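Side-chain contacts in putative conjugative transposon recombinase (Clostridium difficile, PDB 3G13), which probably binds DNA and exchanges its strands as a serine recombinase of a conjugative transposon, this chain being its N-terminal resolvase domain: residues Y31-I36 with A45-D50; Q65-D70 with G74-V79. All blocks are in the same frame, centred on the assembly; numbering follows the deposited sequence.

Contact 1: residues Y31-I36 with A45-D50; sequences YYTDMI and ADIYAD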
ATOM      1  N   TYR A  31      17.570  13.215  20.424  1.00 17.18           N
ATOM      2  CA  TYR A  31      17.718  13.230  18.979  1.00 16.49           C
ATOM      3  C   TYR A  31      16.802  14.292  18.355  1.00 15.77           C
ATOM      4  O   TYR A  31      17.279  15.165  17.617  1.00 15.71           O
ATOM      5  CB  TYR A  31      17.432  11.851  18.345  1.00 17.84           C
ATOM      6  CG  TYR A  31      17.388  11.974  16.845  1.00 17.18           C
ATOM      7  CD1 TYR A  31      18.564  12.099  16.111  1.00 19.72           C
ATOM      8  CD2 TYR A  31      16.171  12.030  16.162  1.00 18.83           C
ATOM      9  CE1 TYR A  31      18.521  12.277  14.713  1.00 21.48           C
ATOM     10  CE2 TYR A  31      16.125  12.191  14.787  1.00 18.45           C
ATOM     11  CZ  TYR A  31      17.290  12.303  14.072  1.00 19.66           C
ATOM     12  OH  TYR A  31      17.250  12.463  12.698  1.00 21.58           O
ATOM     13  N   TYR A  32      15.501  14.214  18.641  1.00 15.44           N
ATOM     14  CA  TYR A  32      14.538  15.149  18.036  1.00 15.06           C
ATOM     15  C   TYR A  32      14.695  16.576  18.502  1.00 15.32           C
ATOM     16  O   TYR A  32      14.511  17.484  17.724  1.00 14.78           O
ATOM     17  CB  TYR A  32      13.100  14.685  18.248  1.00 14.66           C
ATOM     18  CG  TYR A  32      12.749  13.501  17.376  1.00 16.23           C
ATOM     19  CD1 TYR A  32      12.634  13.647  15.984  1.00 15.10           C
ATOM     20  CD2 TYR A  32      12.533  12.229  17.947  1.00 15.68           C
ATOM     21  CE1 TYR A  32      12.295  12.532  15.172  1.00 17.27           C
ATOM     22  CE2 TYR A  32      12.195  11.130  17.164  1.00 17.38           C
ATOM     23  CZ  TYR A  32      12.074  11.279  15.774  1.00 18.45           C
ATOM     24  OH  TYR A  32      11.737  10.169  15.015  1.00 17.95           O
ATOM     25  N   THR A  33      15.070  16.777  19.768  1.00 14.95           N
ATOM     26  CA  THR A  33      15.245  18.138  20.273  1.00 14.81           C
ATOM     27  C   THR A  33      16.388  18.822  19.518  1.00 14.57           C
ATOM     28  O   THR A  33      16.239  19.936  19.070  1.00 12.21           O
ATOM     29  CB  THR A  33      15.504  18.176  21.812  1.00 15.56           C
ATOM     30  OG1 THR A  33      14.411  17.526  22.467  1.00 17.19           O
ATOM     31  CG2 THR A  33      15.581  19.607  22.307  1.00 16.04           C
ATOM     32  N   ASP A  34      17.497  18.121  19.391  1.00 14.71           N
ATOM     33  CA  ASP A  34      18.656  18.614  18.686  1.00 17.14           C
ATOM     34  C   ASP A  34      18.366  18.763  17.178  1.00 16.72           C
ATOM     35  O   ASP A  34      18.705  19.786  16.585  1.00 17.64           O
ATOM     36  CB  ASP A  34      19.815  17.659  18.936  1.00 17.79           C
ATOM     37  CG  ASP A  34      21.032  17.956  18.072  1.00 21.20           C
ATOM     38  OD1 ASP A  34      21.788  18.927  18.381  1.00 21.49           O
ATOM     39  OD2 ASP A  34      21.223  17.197  17.102  1.00 25.42           O
HETATM   40  N   MSE A  35      17.741  17.756  16.575  1.00 16.37           N
HETATM   41  CA  MSE A  35      17.465  17.809  15.136  1.00 16.50           C
HETATM   42  C   MSE A  35      16.546  18.986  14.805  1.00 16.36           C
HETATM   43  O   MSE A  35      16.800  19.733  13.859  1.00 17.04           O
HETATM   44  CB  MSE A  35      16.895  16.485  14.612  1.00 15.96           C
HETATM   45  CG  MSE A  35      16.834  16.405  13.085  1.00 16.75           C
HETATM   46 SE   MSE A  35      15.067  17.112  12.424  1.00 27.14          SE
HETATM   47  CE  MSE A  35      14.032  15.524  13.027  1.00 13.44           C
ATOM     48  N   ILE A  36      15.482  19.174  15.573  1.00 15.97           N
ATOM     49  CA  ILE A  36      14.546  20.258  15.251  1.00 15.99           C
ATOM     50  C   ILE A  36      15.193  21.659  15.476  1.00 17.26           C
ATOM     51  O   ILE A  36      14.900  22.620  14.738  1.00 16.27           O
ATOM     52  CB  ILE A  36      13.211  20.073  15.990  1.00 15.23           C
ATOM     53  CG1 ILE A  36      12.464  18.852  15.402  1.00 15.63           C
ATOM     54  CG2 ILE A  36      12.352  21.352  16.014  1.00 14.45           C
ATOM     55  CD1 ILE A  36      11.424  18.285  16.344  1.00 16.79           C
ATOM     56  N   ALA A  45       7.262  22.005  19.040  1.00 18.74           N
ATOM     57  CA  ALA A  45       5.960  21.970  19.710  1.00 19.15           C
ATOM     58  C   ALA A  45       6.127  21.043  20.910  1.00 19.20           C
ATOM     59  O   ALA A  45       6.132  21.508  22.050  1.00 18.74           O
ATOM     60  CB  ALA A  45       4.858  21.483  18.757  1.00 18.62           C
ATOM     61  N   ASP A  46       6.354  19.746  20.657  1.00 18.21           N
ATOM     62  CA  ASP A  46       6.521  18.809  21.735  1.00 17.76           C
ATOM     63  C   ASP A  46       7.031  17.492  21.184  1.00 17.64           C
ATOM     64  O   ASP A  46       7.105  17.274  19.957  1.00 16.95           O
ATOM     65  CB  ASP A  46       5.196  18.656  22.548  1.00 18.44           C
ATOM     66  CG  ASP A  46       5.427  18.165  23.989  1.00 19.24           C
ATOM     67  OD1 ASP A  46       6.596  17.920  24.392  1.00 18.64           O
ATOM     68  OD2 ASP A  46       4.419  17.937  24.681  1.00 22.76           O
ATOM     69  N   ILE A  47       7.445  16.637  22.094  1.00 17.35           N
ATOM     70  CA  ILE A  47       7.831  15.292  21.768  1.00 18.31           C
ATOM     71  C   ILE A  47       6.815  14.359  22.440  1.00 18.59           C
ATOM     72  O   ILE A  47       6.538  14.477  23.638  1.00 18.05           O
ATOM     73  CB  ILE A  47       9.296  15.017  22.142  1.00 19.37           C
ATOM     74  CG1 ILE A  47      10.208  15.925  21.277  1.00 20.51           C
ATOM     75  CG2 ILE A  47       9.639  13.485  21.996  1.00 19.13           C
ATOM     76  CD1 ILE A  47      11.639  15.920  21.629  1.00 22.90           C
ATOM     77  N   TYR A  48       6.223  13.495  21.625  1.00 18.10           N
ATOM     78  CA  TYR A  48       5.155  12.603  22.045  1.00 18.27           C
ATOM     79  C   TYR A  48       5.689  11.199  21.923  1.00 19.24           C
ATOM     80  O   TYR A  48       6.393  10.886  20.970  1.00 19.80           O
ATOM     81  CB  TYR A  48       3.941  12.793  21.162  1.00 17.54           C
ATOM     82  CG  TYR A  48       3.382  14.200  21.163  1.00 16.97           C
ATOM     83  CD1 TYR A  48       2.292  14.536  21.978  1.00 17.81           C
ATOM     84  CD2 TYR A  48       3.930  15.195  20.345  1.00 17.30           C
ATOM     85  CE1 TYR A  48       1.756  15.819  21.984  1.00 16.84           C
ATOM     86  CE2 TYR A  48       3.410  16.512  20.348  1.00 17.08           C
ATOM     87  CZ  TYR A  48       2.324  16.811  21.176  1.00 18.14           C
ATOM     88  OH  TYR A  48       1.782  18.082  21.191  1.00 18.43           O
ATOM     89  N   ALA A  49       5.361  10.339  22.890  1.00 20.63           N
ATOM     90  CA  ALA A  49       5.971   9.025  22.960  1.00 20.49           C
ATOM     91  C   ALA A  49       5.108   8.020  23.721  1.00 22.01           C
ATOM     92  O   ALA A  49       4.622   8.306  24.826  1.00 21.15           O
ATOM     93  CB  ALA A  49       7.341   9.112  23.591  1.00 20.70           C
ATOM     94  N   ASP A  50       4.903   6.856  23.107  1.00 22.88           N
ATOM     95  CA  ASP A  50       4.289   5.719  23.794  1.00 24.36           C
ATOM     96  C   ASP A  50       5.222   4.548  23.764  1.00 25.52           C
ATOM     97  O   ASP A  50       5.965   4.363  22.798  1.00 25.46           O
ATOM     98  CB  ASP A  50       2.968   5.298  23.148  1.00 24.21           C
ATOM     99  CG  ASP A  50       1.912   6.362  23.240  1.00 22.60           C
ATOM    100  OD1 ASP A  50       1.451   6.702  24.350  1.00 21.44           O
ATOM    101  OD2 ASP A  50       1.518   6.855  22.173  1.00 23.72           O
TER
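Tyr-32 and Thr-33 meet Ile-47 within the beta-alpha-beta unit that opens this resolvase domain, where helix 25-37 connects the parallel strands 6-14 and 42-51 and packs on the sheet. Tyr-32 gives only its root to the edge strand: CB lies 3.9 Å from Ile-47 CD1. The ring turns off to Ala-10 and Cys-12 of strand 6-14 and to Phe-80, and its OH is hydrogen-bonded to Glu-111. What Tyr-32 offers strand 42-51 is therefore its aliphatic CB, and the aromatic ring serves the neighbouring strands. One residue on, Thr-33 crosses the isoleucine side chain at about a right angle. OG1 lies beside the backbone N (chi1 -57°) and is hydrogen-bonded to the carbonyl O of Val-29, one turn earlier in the helix; this bond satisfies the hydroxyl although an apolar methyl lies against it. On the strand, Ile-47 is extended (chi2 172°), which carries its end out to the helix. A single methyl thus touches both helix residues, and its tighter approach is Ile-47 CD1 to Thr-33 OG1, 3.3 Å.

Contact 2: residues Q65-D70 with G74-V79; sequences QRMIND and GEIDMV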
ATOM      1  N   GLN A  65      -2.646   9.972  21.014  1.00 23.06           N
ATOM      2  CA  GLN A  65      -3.927  10.676  21.057  1.00 23.17           C
ATOM      3  C   GLN A  65      -3.785  12.112  21.545  1.00 22.30           C
ATOM      4  O   GLN A  65      -4.500  12.988  21.070  1.00 21.94           O
ATOM      5  CB  GLN A  65      -4.968   9.922  21.901  1.00 24.55           C
ATOM      6  CG  GLN A  65      -5.499   8.658  21.246  1.00 28.46           C
ATOM      7  CD  GLN A  65      -6.130   8.912  19.870  1.00 33.23           C
ATOM      8  OE1 GLN A  65      -6.990   9.791  19.721  1.00 35.33           O
ATOM      9  NE2 GLN A  65      -5.692   8.143  18.860  1.00 34.26           N
ATOM     10  N   ARG A  66      -2.884  12.349  22.502  1.00 21.77           N
ATOM     11  CA  ARG A  66      -2.624  13.727  22.970  1.00 21.20           C
ATOM     12  C   ARG A  66      -2.085  14.540  21.782  1.00 21.44           C
ATOM     13  O   ARG A  66      -2.532  15.644  21.544  1.00 21.08           O
ATOM     14  CB  ARG A  66      -1.652  13.729  24.155  1.00 20.57           C
ATOM     15  CG  ARG A  66      -1.296  15.105  24.726  1.00 20.84           C
ATOM     16  CD  ARG A  66      -0.350  14.980  25.915  1.00 20.05           C
ATOM     17  NE  ARG A  66       0.998  14.484  25.587  1.00 20.95           N
ATOM     18  CZ  ARG A  66       2.060  15.245  25.327  1.00 20.60           C
ATOM     19  NH1 ARG A  66       1.978  16.574  25.328  1.00 22.13           N
ATOM     20  NH2 ARG A  66       3.225  14.671  25.063  1.00 21.89           N
HETATM   21  N   MSE A  67      -1.174  13.948  21.011  1.00 21.48           N
HETATM   22  CA  MSE A  67      -0.682  14.591  19.807  1.00 22.35           C
HETATM   23  C   MSE A  67      -1.769  14.947  18.786  1.00 22.22           C
HETATM   24  O   MSE A  67      -1.807  16.077  18.267  1.00 21.08           O
HETATM   25  CB  MSE A  67       0.369  13.735  19.145  1.00 22.63           C
HETATM   26  CG  MSE A  67       1.296  14.580  18.322  1.00 25.51           C
HETATM   27 SE   MSE A  67       2.342  13.407  17.229  1.00 41.28          SE
HETATM   28  CE  MSE A  67       0.762  13.555  15.966  1.00 19.05           C
ATOM     29  N   ILE A  68      -2.642  13.979  18.490  1.00 22.17           N
ATOM     30  CA  ILE A  68      -3.786  14.255  17.623  1.00 21.40           C
ATOM     31  C   ILE A  68      -4.630  15.421  18.148  1.00 21.65           C
ATOM     32  O   ILE A  68      -4.984  16.287  17.374  1.00 21.18           O
ATOM     33  CB  ILE A  68      -4.664  13.011  17.382  1.00 20.60           C
ATOM     34  CG1 ILE A  68      -3.853  11.903  16.670  1.00 20.59           C
ATOM     35  CG2 ILE A  68      -5.882  13.395  16.576  1.00 19.00           C
ATOM     36  CD1 ILE A  68      -3.254  12.301  15.249  1.00 18.72           C
ATOM     37  N   ASN A  69      -4.945  15.450  19.448  1.00 22.28           N
ATOM     38  CA  ASN A  69      -5.713  16.600  20.015  1.00 23.37           C
ATOM     39  C   ASN A  69      -4.978  17.940  19.880  1.00 22.55           C
ATOM     40  O   ASN A  69      -5.588  18.961  19.614  1.00 22.91           O
ATOM     41  CB  ASN A  69      -6.078  16.390  21.505  1.00 24.18           C
ATOM     42  CG  ASN A  69      -6.896  15.117  21.765  1.00 28.81           C
ATOM     43  OD1 ASN A  69      -6.757  14.492  22.835  1.00 35.95           O
ATOM     44  ND2 ASN A  69      -7.754  14.731  20.817  1.00 31.91           N
ATOM     45  N   ASP A  70      -3.663  17.938  20.073  1.00 21.66           N
ATOM     46  CA  ASP A  70      -2.868  19.159  19.880  1.00 21.47           C
ATOM     47  C   ASP A  70      -2.848  19.602  18.420  1.00 21.74           C
ATOM     48  O   ASP A  70      -2.813  20.813  18.135  1.00 20.66           O
ATOM     49  CB  ASP A  70      -1.446  18.970  20.410  1.00 21.15           C
ATOM     50  CG  ASP A  70      -1.414  18.822  21.932  1.00 21.71           C
ATOM     51  OD1 ASP A  70      -2.448  19.097  22.574  1.00 22.27           O
ATOM     52  OD2 ASP A  70      -0.372  18.420  22.481  1.00 20.22           O
ATOM     53  N   GLY A  74      -4.390  23.223  16.674  1.00 24.02           N
ATOM     54  CA  GLY A  74      -3.538  24.164  15.941  1.00 22.57           C
ATOM     55  C   GLY A  74      -2.135  24.360  16.503  1.00 22.05           C
ATOM     56  O   GLY A  74      -1.449  25.333  16.166  1.00 21.43           O
ATOM     57  N   GLU A  75      -1.685  23.427  17.335  1.00 20.92           N
ATOM     58  CA  GLU A  75      -0.353  23.545  17.957  1.00 20.99           C
ATOM     59  C   GLU A  75       0.787  22.991  17.104  1.00 19.73           C
ATOM     60  O   GLU A  75       1.959  23.216  17.420  1.00 18.57           O
ATOM     61  CB  GLU A  75      -0.349  22.871  19.329  1.00 21.58           C
ATOM     62  CG  GLU A  75      -1.025  23.713  20.378  1.00 25.75           C
ATOM     63  CD  GLU A  75      -1.355  22.936  21.631  1.00 30.30           C
ATOM     64  OE1 GLU A  75      -0.554  22.049  22.039  1.00 32.20           O
ATOM     65  OE2 GLU A  75      -2.427  23.215  22.213  1.00 34.25           O
ATOM     66  N   ILE A  76       0.455  22.256  16.032  1.00 18.59           N
ATOM     67  CA  ILE A  76       1.485  21.497  15.291  1.00 17.82           C
ATOM     68  C   ILE A  76       1.265  21.652  13.791  1.00 17.93           C
ATOM     69  O   ILE A  76       0.125  21.488  13.325  1.00 18.07           O
ATOM     70  CB  ILE A  76       1.453  19.990  15.676  1.00 17.21           C
ATOM     71  CG1 ILE A  76       1.763  19.794  17.177  1.00 18.67           C
ATOM     72  CG2 ILE A  76       2.413  19.138  14.785  1.00 14.80           C
ATOM     73  CD1 ILE A  76       1.469  18.397  17.703  1.00 19.53           C
ATOM     74  N   ASP A  77       2.336  21.959  13.049  1.00 17.54           N
ATOM     75  CA  ASP A  77       2.261  22.113  11.578  1.00 17.81           C
ATOM     76  C   ASP A  77       2.841  20.913  10.850  1.00 17.00           C
ATOM     77  O   ASP A  77       2.451  20.613   9.721  1.00 17.47           O
ATOM     78  CB  ASP A  77       2.983  23.386  11.091  1.00 17.45           C
ATOM     79  CG  ASP A  77       2.386  24.671  11.658  1.00 19.67           C
ATOM     80  OD1 ASP A  77       1.137  24.877  11.546  1.00 19.36           O
ATOM     81  OD2 ASP A  77       3.176  25.483  12.194  1.00 18.60           O
HETATM   82  N   MSE A  78       3.782  20.244  11.501  1.00 16.65           N
HETATM   83  CA  MSE A  78       4.459  19.083  10.952  1.00 16.42           C
HETATM   84  C   MSE A  78       4.905  18.138  12.079  1.00 15.76           C
HETATM   85  O   MSE A  78       5.485  18.560  13.093  1.00 15.40           O
HETATM   86  CB  MSE A  78       5.635  19.487  10.025  1.00 15.84           C
HETATM   87  CG  MSE A  78       6.308  18.285   9.339  1.00 18.10           C
HETATM   88 SE   MSE A  78       7.578  18.725   7.922  1.00 26.10          SE
HETATM   89  CE  MSE A  78       6.663  17.802   6.499  1.00 32.74           C
ATOM     90  N   VAL A  79       4.598  16.865  11.890  1.00 15.51           N
ATOM     91  CA  VAL A  79       5.034  15.785  12.789  1.00 15.79           C
ATOM     92  C   VAL A  79       6.056  14.863  12.167  1.00 14.71           C
ATOM     93  O   VAL A  79       5.796  14.246  11.137  1.00 13.43           O
ATOM     94  CB  VAL A  79       3.826  14.871  13.193  1.00 16.70           C
ATOM     95  CG1 VAL A  79       4.267  13.849  14.279  1.00 18.21           C
ATOM     96  CG2 VAL A  79       2.690  15.708  13.700  1.00 19.20           C
TER
HETATM   97  O   HOH W   1      -4.039  21.274  22.837  1.00 28.82           O
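A Schellman motif ends helix 62-72 and turns the chain toward strand 78-81, and Asp-70 and Glu-75 meet across it. Gly-74 leaves the helix with a positive phi, at backbone angles where a CB would be jammed against the preceding carbonyl. Beyond it, Glu-75 N donates to Asp-70 O over 3.0 Å at an N-H...O angle of 161°, the long 6→1 bond that defines the motif. The same two residues also meet through their side chains. Their carboxylate planes are 32° apart, and Asp-70 OD1 lies 3.5 Å from Glu-75 OE1. One water donates to both groups, 2.7 Å from Asp-70 OD1 and 2.6 Å from Glu-75 OE2, which would offset part of their repulsion. Asp-70 has another partner at OD2, the Tyr-48 OH, in a probable hydrogen bond.

In the alpha/beta fold of the resolvase domain, helix 62-72 packs against the sheet that strand 78-81 joins. Below the turn the contact becomes apolar, first through Ile-76 of the connection, its CD1 3.9 Å from Met-67 CG and 4.0 Å from Asp-70 CB, then through Val-79 of the strand. Met-67, a selenomethionine, crosses Ile-76 at about a right angle and meets Val-79 tip to tip. The bend at chi3 (86°) sets its terminal methyl against both valine branches: Met-67 CE is 3.7 Å from Val-79 CG2, and SE packs on CG1.

In the fold
The two contacts follow one another along the chain, contact 1 closing before contact 2 opens, and their centres lie about 13 Å apart. Both reach the same sheet, in which strand 6-14 runs between strands 42-51 and 78-81. Helix 62-72 is the next element after strand 42-51, beyond a partly unmodelled loop, and here the contacts touch. Tyr-48 joins them through its hydroxyl and its ring, which packs on Met-67, and Asp-46 OD2 forms a salt bridge with Arg-66 NH1. Neighbouring residues of one strand thus serve two helices, Ile-47 facing helix 25-37 and Tyr-48 facing helix 62-72, so the edge strand is held between them within the resolvase domain.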